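Local coordinates for aminopeptidase N family protein (Idiomarina loihiensis L2TR, PDB 4FGM), which probably acts as a zinc-dependent aminopeptidase of the M61 family, removing residues from the N-terminus of peptides, at residues 522-527 with 544-549; 512-517 with 559-564; 1-6 with 124-129; 138-143 with 153-158. All coordinates share one frame; numbering follows the deposited sequence.

Contact 1: residues 522-527 with 544-549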
loop_
_atom_site.group_PDB
_atom_site.type_symbol
_atom_site.label_atom_id
_atom_site.label_comp_id
_atom_site.label_asym_id
_atom_site.label_seq_id
_atom_site.Cartn_x
_atom_site.Cartn_y
_atom_site.Cartn_z
ATOM N N ALA A 522 22.510 25.405 -13.524
ATOM C CA ALA A 522 22.173 26.733 -14.029
ATOM C C ALA A 522 21.233 26.637 -15.223
ATOM O O ALA A 522 21.246 25.654 -15.961
ATOM C CB ALA A 522 23.438 27.490 -14.427
ATOM N N ILE A 523 20.404 27.661 -15.384
ATOM C CA ILE A 523 19.471 27.749 -16.498
ATOM C C ILE A 523 19.703 29.138 -17.089
ATOM O O ILE A 523 19.624 30.138 -16.377
ATOM C CB ILE A 523 18.005 27.621 -16.020
ATOM C CG1 ILE A 523 17.767 26.221 -15.440
ATOM C CG2 ILE A 523 17.048 27.873 -17.187
ATOM C CD1 ILE A 523 16.525 26.127 -14.585
ATOM N N ASP A 524 20.012 29.193 -18.381
ATOM C CA ASP A 524 20.275 30.463 -19.054
ATOM C C ASP A 524 21.412 31.215 -18.334
ATOM O O ASP A 524 21.410 32.444 -18.251
ATOM C CB ASP A 524 19.007 31.326 -19.070
ATOM C CG ASP A 524 18.986 32.311 -20.222
ATOM O OD1 ASP A 524 19.987 32.371 -20.973
ATOM O OD2 ASP A 524 17.969 33.021 -20.381
ATOM N N HIS A 525 22.374 30.458 -17.813
ATOM C CA HIS A 525 23.526 31.009 -17.098
ATOM C C HIS A 525 23.198 31.562 -15.717
ATOM O O HIS A 525 24.028 32.223 -15.103
ATOM C CB HIS A 525 24.202 32.090 -17.945
ATOM C CG HIS A 525 24.569 31.620 -19.316
ATOM N ND1 HIS A 525 25.653 30.801 -19.553
ATOM C CD2 HIS A 525 23.955 31.788 -20.511
ATOM C CE1 HIS A 525 25.688 30.483 -20.835
ATOM N NE2 HIS A 525 24.668 31.069 -21.440
ATOM N N LEU A 526 21.996 31.286 -15.227
ATOM C CA LEU A 526 21.592 31.752 -13.902
ATOM C C LEU A 526 21.476 30.588 -12.923
ATOM O O LEU A 526 20.938 29.528 -13.247
ATOM C CB LEU A 526 20.260 32.499 -13.987
ATOM C CG LEU A 526 20.304 33.799 -14.790
ATOM C CD1 LEU A 526 18.923 34.442 -14.815
ATOM C CD2 LEU A 526 21.327 34.748 -14.155
ATOM N N GLN A 527 21.994 30.784 -11.717
ATOM C CA GLN A 527 21.956 29.730 -10.709
ATOM C C GLN A 527 20.551 29.176 -10.488
ATOM O O GLN A 527 19.620 29.916 -10.181
ATOM C CB GLN A 527 22.517 30.250 -9.387
ATOM C CG GLN A 527 22.600 29.205 -8.296
ATOM C CD GLN A 527 23.290 29.734 -7.062
ATOM O OE1 GLN A 527 23.335 30.941 -6.842
ATOM N NE2 GLN A 527 23.818 28.838 -6.242
ATOM N N ASP A 544 11.302 29.272 -27.023
ATOM C CA ASP A 544 12.513 29.924 -26.550
ATOM C C ASP A 544 13.588 28.884 -26.270
ATOM O O ASP A 544 13.299 27.761 -25.856
ATOM C CB ASP A 544 12.246 30.729 -25.274
ATOM C CG ASP A 544 11.446 31.989 -25.533
ATOM O OD1 ASP A 544 11.456 32.469 -26.684
ATOM O OD2 ASP A 544 10.823 32.510 -24.585
ATOM N N THR A 545 14.837 29.257 -26.508
ATOM C CA THR A 545 15.943 28.351 -26.259
ATOM C C THR A 545 16.907 28.930 -25.230
ATOM O O THR A 545 17.247 30.106 -25.276
ATOM C CB THR A 545 16.717 28.050 -27.549
ATOM O OG1 THR A 545 15.827 27.461 -28.503
ATOM C CG2 THR A 545 17.873 27.079 -27.263
ATOM N N VAL A 546 17.323 28.088 -24.292
ATOM C CA VAL A 546 18.261 28.489 -23.257
ATOM C C VAL A 546 19.298 27.394 -23.091
ATOM O O VAL A 546 19.099 26.251 -23.520
ATOM C CB VAL A 546 17.574 28.695 -21.899
ATOM C CG1 VAL A 546 16.537 29.803 -21.997
ATOM C CG2 VAL A 546 16.942 27.390 -21.435
ATOM N N THR A 547 20.412 27.753 -22.474
ATOM C CA THR A 547 21.474 26.803 -22.230
ATOM C C THR A 547 21.284 26.261 -20.820
ATOM O O THR A 547 20.922 27.001 -19.908
ATOM C CB THR A 547 22.846 27.486 -22.367
ATOM O OG1 THR A 547 23.022 27.898 -23.726
ATOM C CG2 THR A 547 23.973 26.530 -21.984
ATOM N N ILE A 548 21.495 24.961 -20.652
ATOM C CA ILE A 548 21.350 24.345 -19.343
ATOM C C ILE A 548 22.701 23.788 -18.941
ATOM O O ILE A 548 23.379 23.162 -19.757
ATOM C CB ILE A 548 20.370 23.149 -19.359
ATOM C CG1 ILE A 548 18.979 23.588 -19.827
ATOM C CG2 ILE A 548 20.338 22.499 -17.967
ATOM C CD1 ILE A 548 18.285 24.549 -18.914
ATOM N N HIS A 549 23.103 24.023 -17.698
ATOM C CA HIS A 549 24.359 23.477 -17.213
ATOM C C HIS A 549 23.963 22.476 -16.143
ATOM O O HIS A 549 23.271 22.828 -15.181
ATOM C CB HIS A 549 25.254 24.558 -16.607
ATOM C CG HIS A 549 25.887 25.456 -17.620
ATOM N ND1 HIS A 549 25.327 26.656 -18.006
ATOM C CD2 HIS A 549 27.034 25.334 -18.331
ATOM C CE1 HIS A 549 26.101 27.232 -18.907
ATOM N NE2 HIS A 549 27.143 26.451 -19.123
HETATM O O HOH W 1 21.023 30.510 -22.771
HETATM O O HOH W 2 22.896 27.746 -17.948
#
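Ala522 and His549 form a hydrogen-bonded antiparallel pair next to a beta hairpin, reversed by a type I' turn from Ile523 to Leu526, whose first strand, 519-523, pairs with strand 545-552 in the all-antiparallel sheet of what is probably the PDZ domain. Their amides and carbonyls bond reciprocally, and the His549 N-H meets Ala522 O almost straight, at 175°. The next pair, Ile523 and Ile548, is non-hydrogen-bonded; the two side chains run side by side on the buried face, with Ile548 CD1 3.9 Å from both Ile523 CG1 and Ile523 CG2. The ladder ends where Asp524 N donates to Thr547 O at 2.8 Å, already inside the turn.

On the other face the turn brings His525 within 3.7 Å of His549, ND1 to CE1, with the ring planes at 58°, so the two rings meet obliquely and do not stack. On the Val546 side, Asp524 has CG anti to its backbone N (chi1 -154°), which lays the carboxylate across Val546 CG1. Beyond this shell, Asp524 OD2 bonds to Tyr540 OH, while OD1 accepts a hydrogen bond from a water, which in turn accepts one from Thr547 N. A second water ties turn to strand: it accepts from His525 N, donates to Thr547 O at 2.9 Å, and lies in the plane of the His549 ring, 2.7 Å from ND1.

Contact 2: residues 512-517 with 559-564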
loop_
_atom_site.group_PDB
_atom_site.type_symbol
_atom_site.label_atom_id
_atom_site.label_comp_id
_atom_site.label_asym_id
_atom_site.label_seq_id
_atom_site.Cartn_x
_atom_site.Cartn_y
_atom_site.Cartn_z
ATOM N N ALA A 512 16.901 17.863 -24.719
ATOM C CA ALA A 512 18.128 18.549 -24.365
ATOM C C ALA A 512 19.198 17.545 -23.943
ATOM O O ALA A 512 20.383 17.855 -23.947
ATOM C CB ALA A 512 17.849 19.539 -23.245
ATOM N N GLY A 513 18.770 16.337 -23.587
ATOM C CA GLY A 513 19.711 15.317 -23.172
ATOM C C GLY A 513 19.906 15.216 -21.671
ATOM O O GLY A 513 20.954 14.768 -21.220
ATOM N N LEU A 514 18.920 15.653 -20.894
ATOM C CA LEU A 514 19.007 15.563 -19.437
ATOM C C LEU A 514 18.477 14.196 -19.024
ATOM O O LEU A 514 17.624 13.624 -19.704
ATOM C CB LEU A 514 18.154 16.654 -18.776
ATOM C CG LEU A 514 18.691 18.082 -18.811
ATOM C CD1 LEU A 514 17.567 19.052 -18.485
ATOM C CD2 LEU A 514 19.846 18.213 -17.826
ATOM N N SER A 515 18.956 13.682 -17.899
ATOM C CA SER A 515 18.515 12.375 -17.438
ATOM C C SER A 515 18.308 12.343 -15.946
ATOM O O SER A 515 18.868 13.163 -15.215
ATOM C CB SER A 515 19.550 11.308 -17.807
ATOM O OG SER A 515 19.750 11.249 -19.207
ATOM N N ALA A 516 17.503 11.384 -15.494
ATOM C CA ALA A 516 17.252 11.229 -14.072
ATOM C C ALA A 516 18.620 11.031 -13.436
ATOM O O ALA A 516 19.455 10.304 -13.973
ATOM C CB ALA A 516 16.375 10.016 -13.824
ATOM N N GLY A 517 18.856 11.690 -12.308
ATOM C CA GLY A 517 20.147 11.566 -11.641
ATOM C C GLY A 517 21.023 12.790 -11.849
ATOM O O GLY A 517 21.874 13.099 -11.018
ATOM N N LEU A 559 24.218 21.949 -22.044
ATOM C CA LEU A 559 23.163 21.547 -22.962
ATOM C C LEU A 559 22.304 22.697 -23.475
ATOM O O LEU A 559 22.217 23.763 -22.862
ATOM C CB LEU A 559 22.252 20.531 -22.263
ATOM C CG LEU A 559 22.938 19.331 -21.597
ATOM C CD1 LEU A 559 21.939 18.531 -20.775
ATOM C CD2 LEU A 559 23.557 18.457 -22.668
ATOM N N GLU A 560 21.668 22.464 -24.616
ATOM C CA GLU A 560 20.770 23.444 -25.204
ATOM C C GLU A 560 19.354 22.886 -25.063
ATOM O O GLU A 560 19.090 21.732 -25.409
ATOM C CB GLU A 560 21.100 23.685 -26.684
ATOM C CG GLU A 560 19.974 24.397 -27.439
ATOM C CD GLU A 560 20.359 24.828 -28.851
ATOM O OE1 GLU A 560 21.192 25.750 -28.989
ATOM O OE2 GLU A 560 19.822 24.247 -29.821
ATOM N N LEU A 561 18.448 23.697 -24.537
ATOM C CA LEU A 561 17.072 23.258 -24.368
ATOM C C LEU A 561 16.061 24.235 -24.973
ATOM O O LEU A 561 16.162 25.457 -24.807
ATOM C CB LEU A 561 16.781 23.040 -22.873
ATOM C CG LEU A 561 15.373 22.615 -22.449
ATOM C CD1 LEU A 561 15.445 21.963 -21.081
ATOM C CD2 LEU A 561 14.430 23.822 -22.426
ATOM N N THR A 562 15.091 23.690 -25.694
ATOM C CA THR A 562 14.056 24.516 -26.296
ATOM C C THR A 562 12.741 24.138 -25.641
ATOM O O THR A 562 12.304 22.994 -25.732
ATOM C CB THR A 562 13.957 24.298 -27.816
ATOM O OG1 THR A 562 15.223 24.590 -28.422
ATOM C CG2 THR A 562 12.897 25.227 -28.409
ATOM N N TRP A 563 12.123 25.105 -24.972
ATOM C CA TRP A 563 10.867 24.871 -24.270
ATOM C C TRP A 563 9.754 24.485 -25.218
ATOM O O TRP A 563 9.430 25.234 -26.138
ATOM C CB TRP A 563 10.448 26.118 -23.492
ATOM C CG TRP A 563 11.466 26.566 -22.503
ATOM C CD1 TRP A 563 12.304 27.636 -22.615
ATOM C CD2 TRP A 563 11.766 25.945 -21.245
ATOM N NE1 TRP A 563 13.105 27.726 -21.500
ATOM C CE2 TRP A 563 12.795 26.702 -20.644
ATOM C CE3 TRP A 563 11.261 24.826 -20.567
ATOM C CZ2 TRP A 563 13.338 26.369 -19.398
ATOM C CZ3 TRP A 563 11.799 24.495 -19.329
ATOM C CH2 TRP A 563 12.826 25.267 -18.756
ATOM N N GLN A 564 9.167 23.317 -24.988
ATOM C CA GLN A 564 8.071 22.842 -25.821
ATOM C C GLN A 564 6.762 23.394 -25.291
ATOM O O GLN A 564 6.727 24.072 -24.265
ATOM C CB GLN A 564 7.972 21.312 -25.792
ATOM C CG GLN A 564 9.057 20.552 -26.513
ATOM C CD GLN A 564 8.852 19.044 -26.405
ATOM O OE1 GLN A 564 7.956 18.572 -25.697
ATOM N NE2 GLN A 564 9.687 18.283 -27.099
HETATM O O HOH W 3 21.362 19.430 -25.871
#
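The methyl group of Ala512 is the bump of this contact, seated between the carbonyl oxygen of Glu560 and the side chain of Leu561 on strand 555-562. Its CB lies 3.3 Å from Glu560 O and 3.7 Å from Leu561 CB; the small side chain allows the end of helix 508-512 to lie close to the strand. On one flank, Leu559 reaches over the helix end and spreads its two methyls around the Ala512 carbonyl: CD2 is 3.5 Å and CD1 3.6 Å from Ala512 O. The same CD1 fits against Leu514, touching CD2 at 3.6 Å, with the two leucines lying aslant. With chi1 of Leu561 at 178° the branch swings away from the backbone N, which places CD1 beside Ala512 CB and CD2 over the centre of the Trp563 ring, 3.6 Å above the plane.

No direct hydrogen bond spans the segments. A water does so instead, donating to Ala512 O at 2.7 Å and accepting a longer bond from Glu560 N. Gly513, with positive phi, turns the chain out of the helix and toward Leu514. This is a Schellman motif ending a short helix, packed by an alanine and a leucine onto a strand of the probable PDZ domain.

Contact 3: residues 1-6 with 124-129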
loop_
_atom_site.group_PDB
_atom_site.type_symbol
_atom_site.label_atom_id
_atom_site.label_comp_id
_atom_site.label_asym_id
_atom_site.label_seq_id
_atom_site.Cartn_x
_atom_site.Cartn_y
_atom_site.Cartn_z
HETATM N N MSE A 1 0.870 -29.879 16.721
HETATM C CA MSE A 1 0.938 -28.415 16.984
HETATM C C MSE A 1 2.398 -27.992 17.035
HETATM O O MSE A 1 3.237 -28.694 17.592
HETATM C CB MSE A 1 0.234 -28.086 18.305
HETATM C CG MSE A 1 1.144 -27.957 19.531
HETATM SE SE MSE A 1 1.862 -26.161 19.739
HETATM C CE MSE A 1 0.359 -25.228 18.959
ATOM N N ILE A 2 2.698 -26.846 16.438
ATOM C CA ILE A 2 4.060 -26.317 16.403
ATOM C C ILE A 2 4.157 -25.158 17.387
ATOM O O ILE A 2 3.255 -24.311 17.447
ATOM C CB ILE A 2 4.421 -25.819 14.983
ATOM C CG1 ILE A 2 4.219 -26.949 13.971
ATOM C CG2 ILE A 2 5.850 -25.306 14.955
ATOM C CD1 ILE A 2 4.963 -28.219 14.318
ATOM N N ALA A 3 5.243 -25.111 18.154
ATOM C CA ALA A 3 5.405 -24.054 19.154
ATOM C C ALA A 3 6.547 -23.093 18.847
ATOM O O ALA A 3 7.664 -23.508 18.527
ATOM C CB ALA A 3 5.601 -24.676 20.534
ATOM N N TYR A 4 6.256 -21.802 18.954
ATOM C CA TYR A 4 7.247 -20.767 18.690
ATOM C C TYR A 4 7.460 -19.893 19.919
ATOM O O TYR A 4 6.505 -19.392 20.498
ATOM C CB TYR A 4 6.779 -19.877 17.531
ATOM C CG TYR A 4 6.686 -20.572 16.194
ATOM C CD1 TYR A 4 7.790 -20.662 15.355
ATOM C CD2 TYR A 4 5.489 -21.130 15.761
ATOM C CE1 TYR A 4 7.704 -21.286 14.115
ATOM C CE2 TYR A 4 5.393 -21.759 14.524
ATOM C CZ TYR A 4 6.504 -21.834 13.707
ATOM O OH TYR A 4 6.418 -22.466 12.486
ATOM N N ASP A 5 8.712 -19.722 20.323
ATOM C CA ASP A 5 9.031 -18.858 21.455
ATOM C C ASP A 5 9.840 -17.683 20.940
ATOM O O ASP A 5 10.901 -17.872 20.339
ATOM C CB ASP A 5 9.839 -19.594 22.521
ATOM C CG ASP A 5 8.966 -20.378 23.458
ATOM O OD1 ASP A 5 8.710 -21.569 23.173
ATOM O OD2 ASP A 5 8.519 -19.794 24.471
ATOM N N ILE A 6 9.334 -16.474 21.161
ATOM C CA ILE A 6 10.032 -15.277 20.707
ATOM C C ILE A 6 10.353 -14.322 21.841
ATOM O O ILE A 6 9.510 -14.039 22.708
ATOM C CB ILE A 6 9.209 -14.500 19.653
ATOM C CG1 ILE A 6 8.973 -15.370 18.417
ATOM C CG2 ILE A 6 9.947 -13.241 19.252
ATOM C CD1 ILE A 6 8.009 -14.753 17.416
ATOM N N GLU A 124 1.411 -22.153 17.955
ATOM C CA GLU A 124 1.331 -21.416 19.201
ATOM C C GLU A 124 2.527 -20.488 19.245
ATOM O O GLU A 124 3.620 -20.847 18.801
ATOM C CB GLU A 124 1.339 -22.374 20.390
ATOM C CG GLU A 124 -0.051 -22.700 20.890
ATOM C CD GLU A 124 -0.068 -23.764 21.975
ATOM O OE1 GLU A 124 0.868 -23.797 22.805
ATOM O OE2 GLU A 124 -1.033 -24.558 22.000
ATOM N N LEU A 125 2.318 -19.287 19.761
ATOM C CA LEU A 125 3.394 -18.315 19.839
ATOM C C LEU A 125 3.461 -17.746 21.247
ATOM O O LEU A 125 2.489 -17.197 21.753
ATOM C CB LEU A 125 3.170 -17.196 18.805
ATOM C CG LEU A 125 4.280 -16.163 18.575
ATOM C CD1 LEU A 125 4.075 -15.473 17.238
ATOM C CD2 LEU A 125 4.277 -15.147 19.691
ATOM N N HIS A 126 4.618 -17.893 21.876
ATOM C CA HIS A 126 4.821 -17.395 23.225
ATOM C C HIS A 126 5.749 -16.185 23.144
ATOM O O HIS A 126 6.941 -16.338 22.880
ATOM C CB HIS A 126 5.455 -18.494 24.081
ATOM C CG HIS A 126 4.836 -19.846 23.882
ATOM N ND1 HIS A 126 3.674 -20.240 24.515
ATOM C CD2 HIS A 126 5.198 -20.884 23.086
ATOM C CE1 HIS A 126 3.349 -21.458 24.119
ATOM N NE2 HIS A 126 4.257 -21.872 23.251
ATOM N N LEU A 127 5.198 -14.991 23.355
ATOM C CA LEU A 127 5.986 -13.760 23.310
ATOM C C LEU A 127 6.467 -13.394 24.710
ATOM O O LEU A 127 5.666 -13.022 25.570
ATOM C CB LEU A 127 5.151 -12.599 22.759
ATOM C CG LEU A 127 5.785 -11.595 21.787
ATOM C CD1 LEU A 127 5.201 -10.229 22.068
ATOM C CD2 LEU A 127 7.280 -11.550 21.928
ATOM N N HIS A 128 7.776 -13.487 24.922
ATOM C CA HIS A 128 8.384 -13.172 26.212
ATOM C C HIS A 128 8.814 -11.709 26.246
ATOM O O HIS A 128 9.285 -11.162 25.241
ATOM C CB HIS A 128 9.597 -14.084 26.448
ATOM C CG HIS A 128 9.263 -15.543 26.403
ATOM N ND1 HIS A 128 8.782 -16.233 27.497
ATOM C CD2 HIS A 128 9.269 -16.428 25.378
ATOM C CE1 HIS A 128 8.504 -17.475 27.146
ATOM N NE2 HIS A 128 8.790 -17.620 25.865
ATOM N N ALA A 129 8.644 -11.072 27.403
ATOM C CA ALA A 129 9.022 -9.672 27.563
ATOM C C ALA A 129 10.518 -9.501 27.375
ATOM O O ALA A 129 11.309 -10.379 27.716
ATOM C CB ALA A 129 8.625 -9.166 28.949
#
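Ile6 packs against Leu125 and Leu127 on the buried face of two parallel strands, 2-6 and 124-127, whose axes approach to 4.7 Å and diverge by only 16°. Ile6 CD1 reaches Leu125 CD1 at 4.0 Å, while its CG2 lies close to Leu127 CD2. Tyr4 shares this face: its ring meets Glu124 O at the edge and in plane, and its hydroxyl bonds to Leu113 O. Between the strands the parallel ladder is unbroken. Ile2 O, Tyr4 O and Ile6 O accept from Glu124 N, His126 N and His128 N, and the carbonyls of Glu124 and His126 take the amides of Tyr4 and Ile6 in return.

The other face, with Ala3, Asp5, Glu124 and His126, is more accessible and mostly polar. Here His128 NE2 donates a hydrogen bond to Asp5 OD2, 2.6 Å away and essentially straight (179°). The oxygen uses its anti lone pair and lies in the ring plane, with carboxylate and imidazole nearly coplanar, so the bond fixes the rotation of the exposed histidine. A positive charge on His128 would probably be stabilised. The same OD2 is 3.4 Å from His126 CB. At the N-terminus, the exposed selenomethionine Met1 lies across Glu124, but its methyl sits implausibly close to the Glu124 chain, so the detail is doubtful.

Strand 2-10 is flanked on its other side by strand 15-22, and strand 123-127 by strand 153-157, while helices 108-111 and 160-163 cover the face of Tyr4, Ile6 and Leu125 in the M61 N-terminal domain.

Contact 4: residues 138-143 with 153-158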
loop_
_atom_site.group_PDB
_atom_site.type_symbol
_atom_site.label_atom_id
_atom_site.label_comp_id
_atom_site.label_asym_id
_atom_site.label_seq_id
_atom_site.Cartn_x
_atom_site.Cartn_y
_atom_site.Cartn_z
ATOM N N VAL A 138 1.951 -4.792 24.415
ATOM C CA VAL A 138 1.832 -5.640 23.240
ATOM C C VAL A 138 0.491 -5.417 22.559
ATOM O O VAL A 138 -0.530 -5.234 23.224
ATOM C CB VAL A 138 1.940 -7.138 23.639
ATOM C CG1 VAL A 138 1.677 -8.032 22.440
ATOM C CG2 VAL A 138 3.303 -7.413 24.217
ATOM N N ALA A 139 0.500 -5.439 21.230
ATOM C CA ALA A 139 -0.717 -5.261 20.451
ATOM C C ALA A 139 -0.630 -6.162 19.225
ATOM O O ALA A 139 0.406 -6.234 18.558
ATOM C CB ALA A 139 -0.874 -3.795 20.031
ATOM N N THR A 140 -1.723 -6.859 18.943
ATOM C CA THR A 140 -1.790 -7.769 17.811
ATOM C C THR A 140 -3.203 -8.318 17.693
ATOM O O THR A 140 -3.990 -8.248 18.636
ATOM C CB THR A 140 -0.842 -8.966 17.990
ATOM O OG1 THR A 140 -0.986 -9.855 16.875
ATOM C CG2 THR A 140 -1.179 -9.733 19.280
ATOM N N GLY A 141 -3.521 -8.869 16.532
ATOM C CA GLY A 141 -4.839 -9.436 16.344
ATOM C C GLY A 141 -4.812 -10.943 16.522
ATOM O O GLY A 141 -5.847 -11.603 16.441
HETATM N N MSE A 142 -3.628 -11.501 16.757
HETATM C CA MSE A 142 -3.530 -12.948 16.941
HETATM C C MSE A 142 -4.282 -13.356 18.208
HETATM O O MSE A 142 -4.075 -12.775 19.269
HETATM C CB MSE A 142 -2.075 -13.380 17.053
HETATM C CG MSE A 142 -1.869 -14.871 16.843
HETATM SE SE MSE A 142 0.004 -15.389 16.877
HETATM C CE MSE A 142 0.550 -14.688 15.148
ATOM N N PRO A 143 -5.175 -14.356 18.104
ATOM C CA PRO A 143 -5.965 -14.840 19.250
ATOM C C PRO A 143 -5.092 -15.072 20.477
ATOM O O PRO A 143 -4.088 -15.793 20.414
ATOM C CB PRO A 143 -6.581 -16.135 18.726
ATOM C CG PRO A 143 -6.759 -15.837 17.247
ATOM C CD PRO A 143 -5.447 -15.160 16.895
ATOM N N GLY A 153 2.461 -12.888 26.759
ATOM C CA GLY A 153 1.622 -14.070 26.848
ATOM C C GLY A 153 1.715 -15.060 25.698
ATOM O O GLY A 153 2.652 -15.035 24.905
ATOM N N CYS A 154 0.719 -15.935 25.613
ATOM C CA CYS A 154 0.665 -16.969 24.590
ATOM C C CYS A 154 -0.470 -16.741 23.607
ATOM O O CYS A 154 -1.573 -16.353 23.991
ATOM C CB CYS A 154 0.506 -18.337 25.253
ATOM S SG CYS A 154 1.922 -18.823 26.264
ATOM N N PHE A 155 -0.189 -16.992 22.334
ATOM C CA PHE A 155 -1.174 -16.798 21.289
ATOM C C PHE A 155 -1.274 -18.053 20.437
ATOM O O PHE A 155 -0.328 -18.841 20.368
ATOM C CB PHE A 155 -0.779 -15.596 20.413
ATOM C CG PHE A 155 -0.563 -14.320 21.192
ATOM C CD1 PHE A 155 0.642 -14.085 21.849
ATOM C CD2 PHE A 155 -1.573 -13.368 21.283
ATOM C CE1 PHE A 155 0.832 -12.925 22.597
ATOM C CE2 PHE A 155 -1.398 -12.208 22.025
ATOM C CZ PHE A 155 -0.187 -11.979 22.681
ATOM N N ARG A 156 -2.423 -18.237 19.791
ATOM C CA ARG A 156 -2.643 -19.405 18.946
ATOM C C ARG A 156 -3.233 -19.055 17.578
ATOM O O ARG A 156 -4.158 -18.247 17.476
ATOM C CB ARG A 156 -3.578 -20.395 19.654
ATOM C CG ARG A 156 -3.874 -21.658 18.861
ATOM C CD ARG A 156 -4.812 -22.588 19.624
ATOM N NE ARG A 156 -5.185 -23.766 18.837
ATOM C CZ ARG A 156 -5.919 -23.729 17.726
ATOM N NH1 ARG A 156 -6.371 -22.574 17.254
ATOM N NH2 ARG A 156 -6.197 -24.850 17.079
ATOM N N ALA A 157 -2.686 -19.669 16.536
ATOM C CA ALA A 157 -3.172 -19.470 15.176
ATOM C C ALA A 157 -3.594 -20.848 14.658
ATOM O O ALA A 157 -2.975 -21.854 14.997
ATOM C CB ALA A 157 -2.073 -18.887 14.296
ATOM N N ASP A 158 -4.636 -20.900 13.837
ATOM C CA ASP A 158 -5.098 -22.184 13.326
ATOM C C ASP A 158 -4.081 -22.923 12.463
ATOM O O ASP A 158 -4.114 -24.146 12.370
ATOM C CB ASP A 158 -6.405 -22.006 12.550
ATOM C CG ASP A 158 -7.549 -21.537 13.436
ATOM O OD1 ASP A 158 -7.484 -21.763 14.663
ATOM O OD2 ASP A 158 -8.518 -20.955 12.906
#
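One hydrogen bond, Arg156 N to Pro143 O at 3.0 Å, is all that directly links the two segments in this way; most of the packing centres on Phe155, a strand residue of the M61 N-terminal beta domain that packs into the concave side of the 138-143 chain. The Phe155 ring meets two carbonyls at its edge, near its plane: CD2 lies 3.3 Å from Met142 O and 3.6 Å from Pro143 O. Such an approach sets the positive rim of the ring against the oxygens. Farther along, Thr140 comes from the opposite direction, its CG2 3.7 Å from CE2 of Phe155, and Val138 CG1 stands near CZ.

Selenomethionine Met142 crosses obliquely at the base of the ring, with SE 3.6 Å from Phe155 CB. A chi1 of -163° extends its chain out to that point, and the bend at chi3 then turns the terminal methyl. Pro143 lays its ring atoms CB, CG and CD against Arg156 O. Phe168 meets the Phe155 ring edge-to-face, adding strand 168-171 to the pocket.

The course of the chain between Thr140 and Met142 is set by an ST turn, in which Thr140 OG1, also bonded to Pro167 O, accepts from Met142 N. On the far side, Arg156 turns away to form a salt bridge within its own segment, NH1 to Asp158 OD1 at 2.9 Å.

How the contacts relate
The four contacts form two pairs on opposite sides of the chain's centre. Contacts 1 and 2 share the antiparallel sheet near the C-terminal end, where strands 545-552 and 555-562 are neighbours, and contact 1 is nested within the loop closed by contact 2. Contacts 3 and 4 meet through strands 123-127 and 153-157 in the N-terminal domain. None is wholly core: the apolar faces (Ile523 and Ile548; Tyr4, Ile6 and Leu125; Phe155 and Met142) are buried, while turn 524-525 and the Asp5-His128 side lie nearer solvent. Backbone ladders dominate contacts 1 and 3, antiparallel and parallel respectively; contacts 2 and 4 depend more on shape. None lies at the zinc site.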